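PDB 5OHU: soluble lytic murein transglycosylase from Pseudomonas aeruginosa, which cleaves the glycan strands of bacterial peptidoglycan, acting as a lytic transglycosylase in both exolytic and endolytic turnover of the cell wall. Local coordinates for residues A[530-536]-A[556-560]; A[82-86]-A[98-102]; A[313-317]-A[326-330]; A[232-238]-A[265-269]. All coordinates share one frame; numbering follows the deposited sequence.

Contact 1: A[530-536]-A[556-560]; sequences TSRKFGI and AYLSQ
Gln560 reaches across from helix 547-564 to the last turn of helix 524-534, running between Phe534 and Lys533. Its CA–CB bond already points at the other helix, and beyond CG the chain is extended (chi2 -178°). CG and then CD pass the rim of the Phe534 ring, with Gln560 CD 3.7 Å from Phe534 CE1. Gln560 OE1 lies at the ring edge, in plane, and the amide stands 75° from the ring. At the tip the amide divides its work. Gln560 OE1 accepts a 2.7 Å bond from a water that also donates to Thr530 OG1, whose direct protein partner is Thr526 O. Gln560 NE2 lies 3.5 Å from Lys533 CG and donates to a second water, which Lys533 NZ reaches only weakly.

Beneath this polar edge is a compact apolar patch. Ala556 CB sits over the centre of one face of the Phe534 ring, a CH-pi contact 3.6 Å from the centroid and 10° off the normal. Ala556 CB also meets Thr530 CG2 at 3.6 Å and, more distantly, Ile536 CD1 at 4.0 Å. Ser559 OG turns back on its own helix and bonds to Ala556 O at 2.7 Å, a carbonyl that also accepts from Gln560 N.

No direct hydrogen bond joins 530-536 to 556-560, two pieces of the transglycosylase SLT domain. One alanine methyl, received by an aromatic face, is the apolar anchor of the crossing; its polar links run through water, firmly from Gln560 OE1 to Thr530 OG1 and weakly from Gln560 NE2 to Lys533 NZ.

Contact 2: A[82-86]-A[98-102]; sequences VERFL and LKLRW. With PO4 (phosphate ion), chain C.
Val82 presses CG1 onto the face of the Trp102 indole, and this is the tight end of the contact between helices 79-88 and 95-108. Val82 CG1 stands 3.6 Å from the centroid of the Trp102 five-membered ring, 18° off its normal, which defines a CH-pi contact. With Trp102 CG anti to the backbone N (chi1 -171°), the indole is carried out to meet the valine, which comes from the opposite direction. Leu86 extends the seam: Leu86 CD1 approaches Trp102 CE3 at 3.9 Å, while Leu86 CD2 touches Lys99 CG at 3.6 Å and also borders Leu98. Phe85 CD1 meets Leu98 CD2 at 3.6 Å on the other flank. Tyr118 packs edge-to-face against Trp102, and His89 does the same to Phe85.

On the polar side each residue lends little more than one methylene. Glu83 CG lies 3.8 Å from Trp102 CH2, with the carboxylate turned almost perpendicular to the indole. Lys99 likewise lends its CG, whereas its NZ bonds to Tyr118 O. Arg84 takes no part in the interface. Its extended chain carries the guanidinium to a phosphate ion, probably from the crystallisation liquor, and Arg84 NE donates to PO4 O2 at 2.9 Å. The accompanying bond from NH2 to O1 is modelled so short that its length is doubtful.

The short segments run nearly antiparallel, at 159°, as neighbouring helices of this helical solenoid. They are joined by dispersion and CH-pi contacts alone, with the charges kept at the margins and no hydrogen bond crossing the seam.

Contact 3: A[313-317]-A[326-330]; sequences RTRLL and AYALT
Helix 313-317 and helix 326-330 run almost antiparallel, 157° between their directions with the short axes 9.5 Å apart, and the backbones come closest where the CA atoms of Thr314 and Ala326 are 5.5 Å from each other. Small side chains at that point permit the approach: Thr314 CG2 lies 4.3 Å from Ala326 CB, and also 4.3 Å from Thr330 CG2. A separate contact brings Leu317 CB to Ala326 CB at 4.0 Å.

Leu329 fills the middle. Its CG is anti to the backbone N (chi1 -173°), which sends CD2 across to helix 307-319. Leu329 CD2 lies 3.2 Å from Thr314 OG1, a close carbon-to-oxygen approach, and 4.2 Å from Leu317 CD1. Arg313 lends its aliphatic part, with Arg313 CD 3.9 Å from Leu329 CD2, while its NH1 bonds to Asp301 O. The threonine hydroxyl keeps a polar partner regardless, since Thr314 OG1 stands beside its own backbone N and bonds back to Thr310 O. Thr330 behaves similarly on the other helix: Thr330 OG1 donates to Tyr327 O at 2.7 Å, with the donor tilted from the carbonyl plane, and it is also bonded to Gln347 of helix 341-354.

The two helices form a hairpin closed by a short turn, and every residue that touches across it is buried. No hydrogen bond crosses between the segments. Each threonine satisfies its hydroxyl by bonding to a carbonyl of its own helix, so both can sit in an interface made mostly of carbon, offering their methyl groups to each other.

Contact 4: A[232-238]-A[265-269]; sequences QRDHATA and SALPF
The guanidinium of Arg233 lies with one face over Ala266 O, which sits 3.3 Å above its plane and over its centre. The oxygen lies over the face, where the N-H groups do not point, so no hydrogen bond forms with it. The bond is made by Arg233 NH2 to Ser265 O, 3.1 Å long and bent to 138°, with the donor well above the carbonyl plane. The Phe269 ring has Leu267 CB over one face, toward the rim, and Ala238 O near its plane at the edge, 3.3 Å from Phe269 CE1.

Between these flat groups aliphatic carbons rest against backbone carbonyls: Pro268 CG is 3.6 Å from Asp234 O, and Leu267 CD2 reaches Gln232 O at 3.4 Å. Ala238 CB adds a carbon-to-carbon contact of 3.9 Å with Phe269 CD1.

Asp234 is the N-cap of helix 235-251: Asp234 OD1 accepts a nearly straight 2.6 Å bond from Thr237 N and a second bond from Thr237 OG1. Arg233 and Pro268 each centre an inverse gamma turn.

The 265-269 loop is therefore held against the start of this helix by apolar contacts round Ala238, Leu267 and Pro268, by carbonyls set against carbon, and by one bent arginine hydrogen bond.

All four contacts belong to one largely helical chain, yet no two share a helix or touch; even contacts 3 and 4 keep about 19 Å between nearest atoms. Contact 3 is the buried one, whereas contacts 1, 2 and 4 are only partly buried. Contacts 2 and 3 are near-antiparallel pairs of successive helices on opposite sides of the chain's centre, contact 2 relying on an indole face and contact 3 on small residues and leucine. Contact 1, in the SLT domain, crosses its helices steeply and adds bridging waters. Contact 4, whose loop has no regular structure, alone has a direct hydrogen bond between its segments.

Contact 1: A[530-536]-A[556-560]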
loop_
_atom_site.group_PDB
_atom_site.type_symbol
_atom_site.label_atom_id
_atom_site.label_comp_id
_atom_site.label_asym_id
_atom_site.label_seq_id
_atom_site.Cartn_x
_atom_site.Cartn_y
_atom_site.Cartn_z
ATOM N N THR A 530 16.170 -20.216 13.518
ATOM C CA THR A 530 15.863 -21.380 12.693
ATOM C C THR A 530 17.120 -22.184 12.405
ATOM O O THR A 530 17.126 -23.420 12.513
ATOM C CB THR A 530 15.206 -20.926 11.391
ATOM O OG1 THR A 530 14.023 -20.181 11.697
ATOM C CG2 THR A 530 14.827 -22.123 10.530
ATOM N N SER A 531 18.206 -21.486 12.083
ATOM C CA SER A 531 19.484 -22.139 11.828
ATOM C C SER A 531 19.938 -22.964 13.027
ATOM O O SER A 531 20.408 -24.096 12.873
ATOM C CB SER A 531 20.525 -21.080 11.463
ATOM O OG SER A 531 21.834 -21.610 11.514
ATOM N N ARG A 532 19.806 -22.414 14.233
ATOM C CA ARG A 532 20.232 -23.173 15.404
ATOM C C ARG A 532 19.274 -24.320 15.695
ATOM O O ARG A 532 19.706 -25.404 16.093
ATOM C CB ARG A 532 20.372 -22.261 16.623
ATOM C CG ARG A 532 21.396 -21.148 16.454
ATOM C CD ARG A 532 21.675 -20.450 17.776
ATOM N NE ARG A 532 21.899 -19.014 17.582
ATOM C CZ ARG A 532 20.955 -18.080 17.692
ATOM N NH1 ARG A 532 19.715 -18.439 18.004
ATOM N NH2 ARG A 532 21.253 -16.798 17.489
ATOM N N LYS A 533 17.973 -24.102 15.487
ATOM C CA LYS A 533 16.984 -25.122 15.814
ATOM C C LYS A 533 17.165 -26.363 14.948
ATOM O O LYS A 533 17.040 -27.490 15.434
ATOM C CB LYS A 533 15.575 -24.550 15.647
ATOM C CG LYS A 533 14.494 -25.348 16.349
ATOM C CD LYS A 533 14.865 -25.531 17.816
ATOM C CE LYS A 533 13.645 -25.594 18.708
ATOM N NZ LYS A 533 12.815 -24.382 18.597
ATOM N N PHE A 534 17.468 -26.181 13.666
ATOM C CA PHE A 534 17.541 -27.309 12.748
ATOM C C PHE A 534 18.953 -27.806 12.495
ATOM O O PHE A 534 19.107 -28.847 11.859
ATOM C CB PHE A 534 16.904 -26.949 11.405
ATOM C CG PHE A 534 15.412 -26.851 11.450
ATOM C CD1 PHE A 534 14.793 -25.700 11.927
ATOM C CD2 PHE A 534 14.626 -27.917 11.031
ATOM C CE1 PHE A 534 13.409 -25.596 11.969
ATOM C CE2 PHE A 534 13.240 -27.832 11.066
ATOM C CZ PHE A 534 12.626 -26.663 11.531
ATOM N N GLY A 535 19.979 -27.103 12.961
ATOM C CA GLY A 535 21.326 -27.464 12.566
ATOM C C GLY A 535 21.648 -27.140 11.119
ATOM O O GLY A 535 22.506 -27.795 10.523
ATOM N N ILE A 536 20.987 -26.149 10.543
ATOM C CA ILE A 536 21.242 -25.712 9.171
ATOM C C ILE A 536 22.286 -24.601 9.211
ATOM O O ILE A 536 22.020 -23.555 9.834
ATOM C CB ILE A 536 19.960 -25.239 8.485
ATOM C CG1 ILE A 536 18.952 -26.381 8.377
ATOM C CG2 ILE A 536 20.269 -24.646 7.112
ATOM C CD1 ILE A 536 17.589 -25.922 7.910
ATOM N N ALA A 556 12.304 -24.439 6.541
ATOM C CA ALA A 556 12.329 -24.906 7.921
ATOM C C ALA A 556 11.429 -24.050 8.808
ATOM O O ALA A 556 10.573 -24.572 9.528
ATOM C CB ALA A 556 13.768 -24.912 8.443
ATOM N N TYR A 557 11.603 -22.726 8.763
ATOM C CA TYR A 557 10.755 -21.851 9.568
ATOM C C TYR A 557 9.280 -22.037 9.221
ATOM O O TYR A 557 8.430 -22.150 10.114
ATOM C CB TYR A 557 11.166 -20.389 9.382
ATOM C CG TYR A 557 10.212 -19.474 10.103
ATOM C CD1 TYR A 557 10.286 -19.334 11.487
ATOM C CD2 TYR A 557 9.239 -18.769 9.409
ATOM C CE1 TYR A 557 9.414 -18.515 12.162
ATOM C CE2 TYR A 557 8.355 -17.946 10.073
ATOM C CZ TYR A 557 8.449 -17.825 11.450
ATOM O OH TYR A 557 7.573 -17.020 12.130
ATOM N N LEU A 558 8.964 -22.100 7.929
ATOM C CA LEU A 558 7.588 -22.320 7.498
ATOM C C LEU A 558 7.025 -23.623 8.065
ATOM O O LEU A 558 5.841 -23.697 8.421
ATOM C CB LEU A 558 7.535 -22.316 5.971
ATOM C CG LEU A 558 6.185 -22.423 5.268
ATOM C CD1 LEU A 558 5.238 -21.324 5.721
ATOM C CD2 LEU A 558 6.400 -22.364 3.766
ATOM N N SER A 559 7.860 -24.658 8.185
ATOM C CA SER A 559 7.354 -25.915 8.725
ATOM C C SER A 559 7.085 -25.814 10.221
ATOM O O SER A 559 6.199 -26.507 10.729
ATOM C CB SER A 559 8.327 -27.056 8.423
ATOM O OG SER A 559 9.432 -27.015 9.303
ATOM N N GLN A 560 7.837 -24.968 10.936
ATOM C CA GLN A 560 7.554 -24.710 12.350
ATOM C C GLN A 560 6.202 -24.026 12.534
ATOM O O GLN A 560 5.402 -24.412 13.390
ATOM C CB GLN A 560 8.654 -23.839 12.961
ATOM C CG GLN A 560 9.897 -24.596 13.383
ATOM C CD GLN A 560 10.947 -23.686 14.020
ATOM O OE1 GLN A 560 11.295 -22.631 13.480
ATOM N NE2 GLN A 560 11.445 -24.092 15.184
HETATM O O HOH W 1 12.990 -20.756 14.429
HETATM O O HOH W 2 12.764 -21.609 16.724
#

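Contact 2: A[82-86]-A[98-102]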
loop_
_atom_site.group_PDB
_atom_site.type_symbol
_atom_site.label_atom_id
_atom_site.label_comp_id
_atom_site.label_asym_id
_atom_site.label_seq_id
_atom_site.Cartn_x
_atom_site.Cartn_y
_atom_site.Cartn_z
ATOM N N VAL A 82 18.432 25.041 -19.676
ATOM C CA VAL A 82 17.614 24.194 -18.804
ATOM C C VAL A 82 16.312 23.828 -19.497
ATOM O O VAL A 82 15.913 22.659 -19.521
ATOM C CB VAL A 82 17.337 24.881 -17.457
ATOM C CG1 VAL A 82 16.484 23.972 -16.571
ATOM C CG2 VAL A 82 18.634 25.236 -16.759
ATOM N N GLU A 83 15.624 24.827 -20.054
ATOM C CA GLU A 83 14.374 24.563 -20.757
ATOM C C GLU A 83 14.589 23.534 -21.850
ATOM O O GLU A 83 13.804 22.585 -21.998
ATOM C CB GLU A 83 13.827 25.858 -21.343
ATOM C CG GLU A 83 13.199 26.764 -20.309
ATOM C CD GLU A 83 12.891 28.135 -20.864
ATOM O OE1 GLU A 83 13.215 28.379 -22.048
ATOM O OE2 GLU A 83 12.327 28.970 -20.116
ATOM N N ARG A 84 15.686 23.686 -22.588
ATOM C CA ARG A 84 16.035 22.721 -23.620
ATOM C C ARG A 84 16.215 21.323 -23.039
ATOM O O ARG A 84 15.733 20.341 -23.611
ATOM C CB ARG A 84 17.294 23.179 -24.342
ATOM C CG ARG A 84 17.855 22.168 -25.305
ATOM C CD ARG A 84 19.057 22.760 -25.998
ATOM N NE ARG A 84 19.580 21.818 -26.971
ATOM C CZ ARG A 84 20.563 20.966 -26.718
ATOM N NH1 ARG A 84 21.106 20.986 -25.513
ATOM N NH2 ARG A 84 20.992 20.115 -27.657
ATOM N N PHE A 85 16.884 21.207 -21.894
ATOM C CA PHE A 85 17.065 19.885 -21.310
ATOM C C PHE A 85 15.738 19.285 -20.854
ATOM O O PHE A 85 15.477 18.094 -21.069
ATOM C CB PHE A 85 18.041 19.952 -20.148
ATOM C CG PHE A 85 18.453 18.605 -19.649
ATOM C CD1 PHE A 85 17.728 17.965 -18.655
ATOM C CD2 PHE A 85 19.546 17.965 -20.200
ATOM C CE1 PHE A 85 18.105 16.707 -18.197
ATOM C CE2 PHE A 85 19.940 16.722 -19.751
ATOM C CZ PHE A 85 19.219 16.086 -18.749
ATOM N N LEU A 86 14.891 20.085 -20.204
ATOM C CA LEU A 86 13.592 19.572 -19.795
ATOM C C LEU A 86 12.694 19.304 -20.994
ATOM O O LEU A 86 11.838 18.412 -20.943
ATOM C CB LEU A 86 12.917 20.546 -18.836
ATOM C CG LEU A 86 13.690 20.830 -17.551
ATOM C CD1 LEU A 86 13.120 22.071 -16.909
ATOM C CD2 LEU A 86 13.604 19.645 -16.597
ATOM N N LEU A 98 15.460 17.775 -10.847
ATOM C CA LEU A 98 15.981 18.921 -11.574
ATOM C C LEU A 98 14.966 20.055 -11.606
ATOM O O LEU A 98 15.337 21.228 -11.477
ATOM C CB LEU A 98 16.387 18.507 -12.991
ATOM C CG LEU A 98 16.788 19.629 -13.965
ATOM C CD1 LEU A 98 17.883 20.513 -13.387
ATOM C CD2 LEU A 98 17.203 19.078 -15.322
ATOM N N LYS A 99 13.676 19.740 -11.773
ATOM C CA LYS A 99 12.697 20.824 -11.831
ATOM C C LYS A 99 12.533 21.474 -10.470
ATOM O O LYS A 99 12.406 22.701 -10.373
ATOM C CB LYS A 99 11.347 20.320 -12.334
ATOM C CG LYS A 99 11.373 19.767 -13.761
ATOM C CD LYS A 99 9.942 19.496 -14.275
ATOM C CE LYS A 99 9.152 20.805 -14.467
ATOM N NZ LYS A 99 7.834 20.616 -15.191
ATOM N N LEU A 100 12.534 20.663 -9.409
ATOM C CA LEU A 100 12.460 21.207 -8.060
ATOM C C LEU A 100 13.572 22.218 -7.818
ATOM O O LEU A 100 13.318 23.361 -7.407
ATOM C CB LEU A 100 12.538 20.070 -7.041
ATOM C CG LEU A 100 12.652 20.495 -5.586
ATOM C CD1 LEU A 100 11.406 21.226 -5.156
ATOM C CD2 LEU A 100 12.913 19.266 -4.695
ATOM N N ARG A 101 14.810 21.820 -8.102
ATOM C CA ARG A 101 15.962 22.685 -7.868
ATOM C C ARG A 101 15.914 23.943 -8.727
ATOM O O ARG A 101 16.150 25.052 -8.240
ATOM C CB ARG A 101 17.233 21.908 -8.157
ATOM C CG ARG A 101 17.682 21.126 -6.997
ATOM C CD ARG A 101 18.480 19.959 -7.441
ATOM N NE ARG A 101 18.669 19.076 -6.301
ATOM C CZ ARG A 101 19.231 17.884 -6.369
ATOM N NH1 ARG A 101 19.637 17.429 -7.541
ATOM N NH2 ARG A 101 19.350 17.161 -5.265
ATOM N N TRP A 102 15.617 23.788 -10.011
ATOM C CA TRP A 102 15.551 24.948 -10.890
ATOM C C TRP A 102 14.417 25.893 -10.492
ATOM O O TRP A 102 14.631 27.104 -10.352
ATOM C CB TRP A 102 15.401 24.490 -12.327
ATOM C CG TRP A 102 15.529 25.574 -13.292
ATOM C CD1 TRP A 102 16.520 26.500 -13.355
ATOM C CD2 TRP A 102 14.629 25.867 -14.362
ATOM N NE1 TRP A 102 16.287 27.366 -14.393
ATOM C CE2 TRP A 102 15.136 26.991 -15.034
ATOM C CE3 TRP A 102 13.437 25.290 -14.808
ATOM C CZ2 TRP A 102 14.499 27.549 -16.139
ATOM C CZ3 TRP A 102 12.812 25.834 -15.903
ATOM C CH2 TRP A 102 13.344 26.952 -16.561
HETATM P P PO4 C . 18.464 20.188 -30.051
HETATM O O1 PO4 C . 19.395 19.305 -29.269
HETATM O O2 PO4 C . 17.738 21.100 -29.104
HETATM O O3 PO4 C . 17.475 19.344 -30.820
HETATM O O4 PO4 C . 19.291 21.035 -30.973
#

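Contact 3: A[313-317]-A[326-330]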
loop_
_atom_site.group_PDB
_atom_site.type_symbol
_atom_site.label_atom_id
_atom_site.label_comp_id
_atom_site.label_asym_id
_atom_site.label_seq_id
_atom_site.Cartn_x
_atom_site.Cartn_y
_atom_site.Cartn_z
ATOM N N ARG A 313 -19.760 -4.465 8.907
ATOM C CA ARG A 313 -21.102 -4.844 9.332
ATOM C C ARG A 313 -21.470 -6.222 8.791
ATOM O O ARG A 313 -21.990 -7.077 9.518
ATOM C CB ARG A 313 -22.108 -3.789 8.861
ATOM C CG ARG A 313 -23.388 -3.777 9.667
ATOM C CD ARG A 313 -24.542 -3.035 8.985
ATOM N NE ARG A 313 -24.241 -1.635 8.740
ATOM C CZ ARG A 313 -25.115 -0.762 8.248
ATOM N NH1 ARG A 313 -24.744 0.496 8.061
ATOM N NH2 ARG A 313 -26.354 -1.138 7.960
ATOM N N THR A 314 -21.175 -6.473 7.504
ATOM C CA THR A 314 -21.482 -7.784 6.922
ATOM C C THR A 314 -20.563 -8.868 7.476
ATOM O O THR A 314 -21.020 -9.976 7.786
ATOM C CB THR A 314 -21.382 -7.761 5.390
ATOM O OG1 THR A 314 -22.017 -6.582 4.861
ATOM C CG2 THR A 314 -22.084 -8.997 4.801
ATOM N N ARG A 315 -19.268 -8.564 7.616
ATOM C CA ARG A 315 -18.331 -9.529 8.183
ATOM C C ARG A 315 -18.751 -9.938 9.589
ATOM O O ARG A 315 -18.718 -11.124 9.942
ATOM C CB ARG A 315 -16.917 -8.941 8.194
ATOM C CG ARG A 315 -16.248 -8.959 6.825
ATOM C CD ARG A 315 -14.934 -8.173 6.763
ATOM N NE ARG A 315 -14.372 -8.346 5.430
ATOM C CZ ARG A 315 -13.725 -7.420 4.737
ATOM N NH1 ARG A 315 -13.515 -6.215 5.250
ATOM N NH2 ARG A 315 -13.285 -7.708 3.520
ATOM N N LEU A 316 -19.172 -8.966 10.395
ATOM C CA LEU A 316 -19.557 -9.254 11.763
ATOM C C LEU A 316 -20.787 -10.155 11.797
ATOM O O LEU A 316 -20.845 -11.104 12.584
ATOM C CB LEU A 316 -19.804 -7.942 12.511
ATOM C CG LEU A 316 -20.265 -8.002 13.973
ATOM C CD1 LEU A 316 -19.338 -8.867 14.813
ATOM C CD2 LEU A 316 -20.324 -6.611 14.568
ATOM N N LEU A 317 -21.768 -9.895 10.928
ATOM C CA LEU A 317 -22.926 -10.781 10.860
ATOM C C LEU A 317 -22.499 -12.198 10.505
ATOM O O LEU A 317 -23.031 -13.170 11.048
ATOM C CB LEU A 317 -23.945 -10.247 9.850
ATOM C CG LEU A 317 -24.653 -8.960 10.291
ATOM C CD1 LEU A 317 -25.335 -8.273 9.117
ATOM C CD2 LEU A 317 -25.665 -9.289 11.412
ATOM N N ALA A 326 -27.035 -11.171 6.984
ATOM C CA ALA A 326 -25.901 -10.966 6.089
ATOM C C ALA A 326 -26.353 -11.035 4.639
ATOM O O ALA A 326 -25.974 -10.195 3.814
ATOM C CB ALA A 326 -24.804 -11.995 6.373
ATOM N N TYR A 327 -27.209 -12.004 4.318
ATOM C CA TYR A 327 -27.723 -12.081 2.958
ATOM C C TYR A 327 -28.505 -10.820 2.582
ATOM O O TYR A 327 -28.314 -10.255 1.496
ATOM C CB TYR A 327 -28.585 -13.328 2.809
ATOM C CG TYR A 327 -29.335 -13.329 1.512
ATOM C CD1 TYR A 327 -28.691 -13.672 0.326
ATOM C CD2 TYR A 327 -30.672 -12.946 1.460
ATOM C CE1 TYR A 327 -29.359 -13.661 -0.880
ATOM C CE2 TYR A 327 -31.360 -12.926 0.245
ATOM C CZ TYR A 327 -30.691 -13.290 -0.921
ATOM O OH TYR A 327 -31.348 -13.292 -2.129
ATOM N N ALA A 328 -29.405 -10.367 3.464
ATOM C CA ALA A 328 -30.211 -9.192 3.141
ATOM C C ALA A 328 -29.324 -7.980 2.947
ATOM O O ALA A 328 -29.590 -7.120 2.096
ATOM C CB ALA A 328 -31.239 -8.920 4.243
ATOM N N LEU A 329 -28.246 -7.903 3.708
ATOM C CA LEU A 329 -27.349 -6.790 3.502
ATOM C C LEU A 329 -26.626 -6.899 2.156
ATOM O O LEU A 329 -26.431 -5.879 1.481
ATOM C CB LEU A 329 -26.388 -6.698 4.671
ATOM C CG LEU A 329 -25.480 -5.472 4.710
ATOM C CD1 LEU A 329 -26.255 -4.169 4.612
ATOM C CD2 LEU A 329 -24.757 -5.527 6.013
ATOM N N THR A 330 -26.246 -8.113 1.715
ATOM C CA THR A 330 -25.557 -8.165 0.420
ATOM C C THR A 330 -26.465 -7.696 -0.709
ATOM O O THR A 330 -25.963 -7.201 -1.720
ATOM C CB THR A 330 -25.021 -9.564 0.065
ATOM O OG1 THR A 330 -26.101 -10.493 -0.084
ATOM C CG2 THR A 330 -24.056 -10.092 1.149
#

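Contact 4: A[232-238]-A[265-269]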
loop_
_atom_site.group_PDB
_atom_site.type_symbol
_atom_site.label_atom_id
_atom_site.label_comp_id
_atom_site.label_asym_id
_atom_site.label_seq_id
_atom_site.Cartn_x
_atom_site.Cartn_y
_atom_site.Cartn_z
ATOM N N GLN A 232 -17.561 21.203 30.103
ATOM C CA GLN A 232 -17.906 22.528 29.607
ATOM C C GLN A 232 -18.563 22.451 28.228
ATOM O O GLN A 232 -17.985 21.908 27.280
ATOM C CB GLN A 232 -16.631 23.357 29.568
ATOM C CG GLN A 232 -16.785 24.785 29.154
ATOM C CD GLN A 232 -15.499 25.544 29.370
ATOM O OE1 GLN A 232 -15.273 26.096 30.446
ATOM N NE2 GLN A 232 -14.631 25.549 28.363
ATOM N N ARG A 233 -19.772 23.002 28.109
ATOM C CA ARG A 233 -20.593 22.796 26.910
ATOM C C ARG A 233 -20.226 23.802 25.817
ATOM O O ARG A 233 -20.997 24.696 25.465
ATOM C CB ARG A 233 -22.077 22.896 27.239
ATOM C CG ARG A 233 -22.555 22.065 28.398
ATOM C CD ARG A 233 -24.092 21.991 28.410
ATOM N NE ARG A 233 -24.616 21.157 27.323
ATOM C CZ ARG A 233 -25.361 20.065 27.496
ATOM N NH1 ARG A 233 -25.698 19.671 28.719
ATOM N NH2 ARG A 233 -25.780 19.370 26.445
ATOM N N ASP A 234 -19.029 23.632 25.256
ATOM C CA ASP A 234 -18.603 24.421 24.106
ATOM C C ASP A 234 -18.032 23.493 23.040
ATOM O O ASP A 234 -17.727 22.325 23.300
ATOM C CB ASP A 234 -17.589 25.512 24.504
ATOM C CG ASP A 234 -16.326 24.955 25.153
ATOM O OD1 ASP A 234 -15.744 23.976 24.643
ATOM O OD2 ASP A 234 -15.902 25.517 26.180
ATOM N N HIS A 235 -17.890 24.027 21.820
ATOM C CA HIS A 235 -17.416 23.217 20.706
ATOM C C HIS A 235 -15.968 22.786 20.901
ATOM O O HIS A 235 -15.574 21.705 20.453
ATOM C CB HIS A 235 -17.586 24.000 19.401
ATOM C CG HIS A 235 -19.006 24.400 19.114
ATOM N ND1 HIS A 235 -19.331 25.503 18.353
ATOM C CD2 HIS A 235 -20.181 23.837 19.480
ATOM C CE1 HIS A 235 -20.646 25.605 18.267
ATOM N NE2 HIS A 235 -21.185 24.608 18.944
ATOM N N ALA A 236 -15.162 23.626 21.548
ATOM C CA ALA A 236 -13.774 23.263 21.792
ATOM C C ALA A 236 -13.695 21.992 22.628
ATOM O O ALA A 236 -12.992 21.038 22.273
ATOM C CB ALA A 236 -13.042 24.416 22.484
ATOM N N THR A 237 -14.440 21.952 23.731
ATOM C CA THR A 237 -14.432 20.773 24.582
ATOM C C THR A 237 -14.968 19.554 23.834
ATOM O O THR A 237 -14.435 18.445 23.973
ATOM C CB THR A 237 -15.223 21.072 25.853
ATOM O OG1 THR A 237 -14.616 22.200 26.513
ATOM C CG2 THR A 237 -15.225 19.883 26.803
ATOM N N ALA A 238 -15.980 19.749 22.986
ATOM C CA ALA A 238 -16.477 18.644 22.174
ATOM C C ALA A 238 -15.430 18.158 21.186
ATOM O O ALA A 238 -15.349 16.955 20.921
ATOM C CB ALA A 238 -17.746 19.055 21.420
ATOM N N SER A 265 -24.833 13.370 25.356
ATOM C CA SER A 265 -25.854 14.292 25.833
ATOM C C SER A 265 -25.281 15.450 26.635
ATOM O O SER A 265 -26.036 16.339 27.044
ATOM C CB SER A 265 -26.880 13.548 26.695
ATOM O OG SER A 265 -26.389 13.365 28.015
ATOM N N ALA A 266 -23.977 15.466 26.877
ATOM C CA ALA A 266 -23.383 16.497 27.701
ATOM C C ALA A 266 -22.643 17.565 26.906
ATOM O O ALA A 266 -22.368 18.634 27.459
ATOM C CB ALA A 266 -22.428 15.863 28.728
ATOM N N LEU A 267 -22.322 17.317 25.634
ATOM C CA LEU A 267 -21.421 18.176 24.880
ATOM C C LEU A 267 -21.974 18.422 23.483
ATOM O O LEU A 267 -22.549 17.511 22.876
ATOM C CB LEU A 267 -20.026 17.553 24.776
ATOM C CG LEU A 267 -19.278 17.444 26.103
ATOM C CD1 LEU A 267 -17.895 16.834 25.894
ATOM C CD2 LEU A 267 -19.177 18.817 26.757
ATOM N N PRO A 268 -21.825 19.522 22.996
ATOM C CA PRO A 268 -22.448 19.872 21.703
ATOM C C PRO A 268 -21.646 19.378 20.506
ATOM O O PRO A 268 -21.095 20.149 19.714
ATOM C CB PRO A 268 -22.495 21.399 21.774
ATOM C CG PRO A 268 -21.219 21.734 22.514
ATOM C CD PRO A 268 -21.155 20.684 23.610
ATOM N N PHE A 269 -21.567 18.062 20.358
ATOM C CA PHE A 269 -20.959 17.492 19.166
ATOM C C PHE A 269 -21.734 17.923 17.931
ATOM O O PHE A 269 -22.963 17.920 17.927
ATOM C CB PHE A 269 -20.963 15.963 19.235
ATOM C CG PHE A 269 -20.137 15.397 20.336
ATOM C CD1 PHE A 269 -18.759 15.488 20.302
ATOM C CD2 PHE A 269 -20.738 14.726 21.387
ATOM C CE1 PHE A 269 -17.989 14.943 21.314
ATOM C CE2 PHE A 269 -19.976 14.182 22.409
ATOM C CZ PHE A 269 -18.601 14.286 22.370
#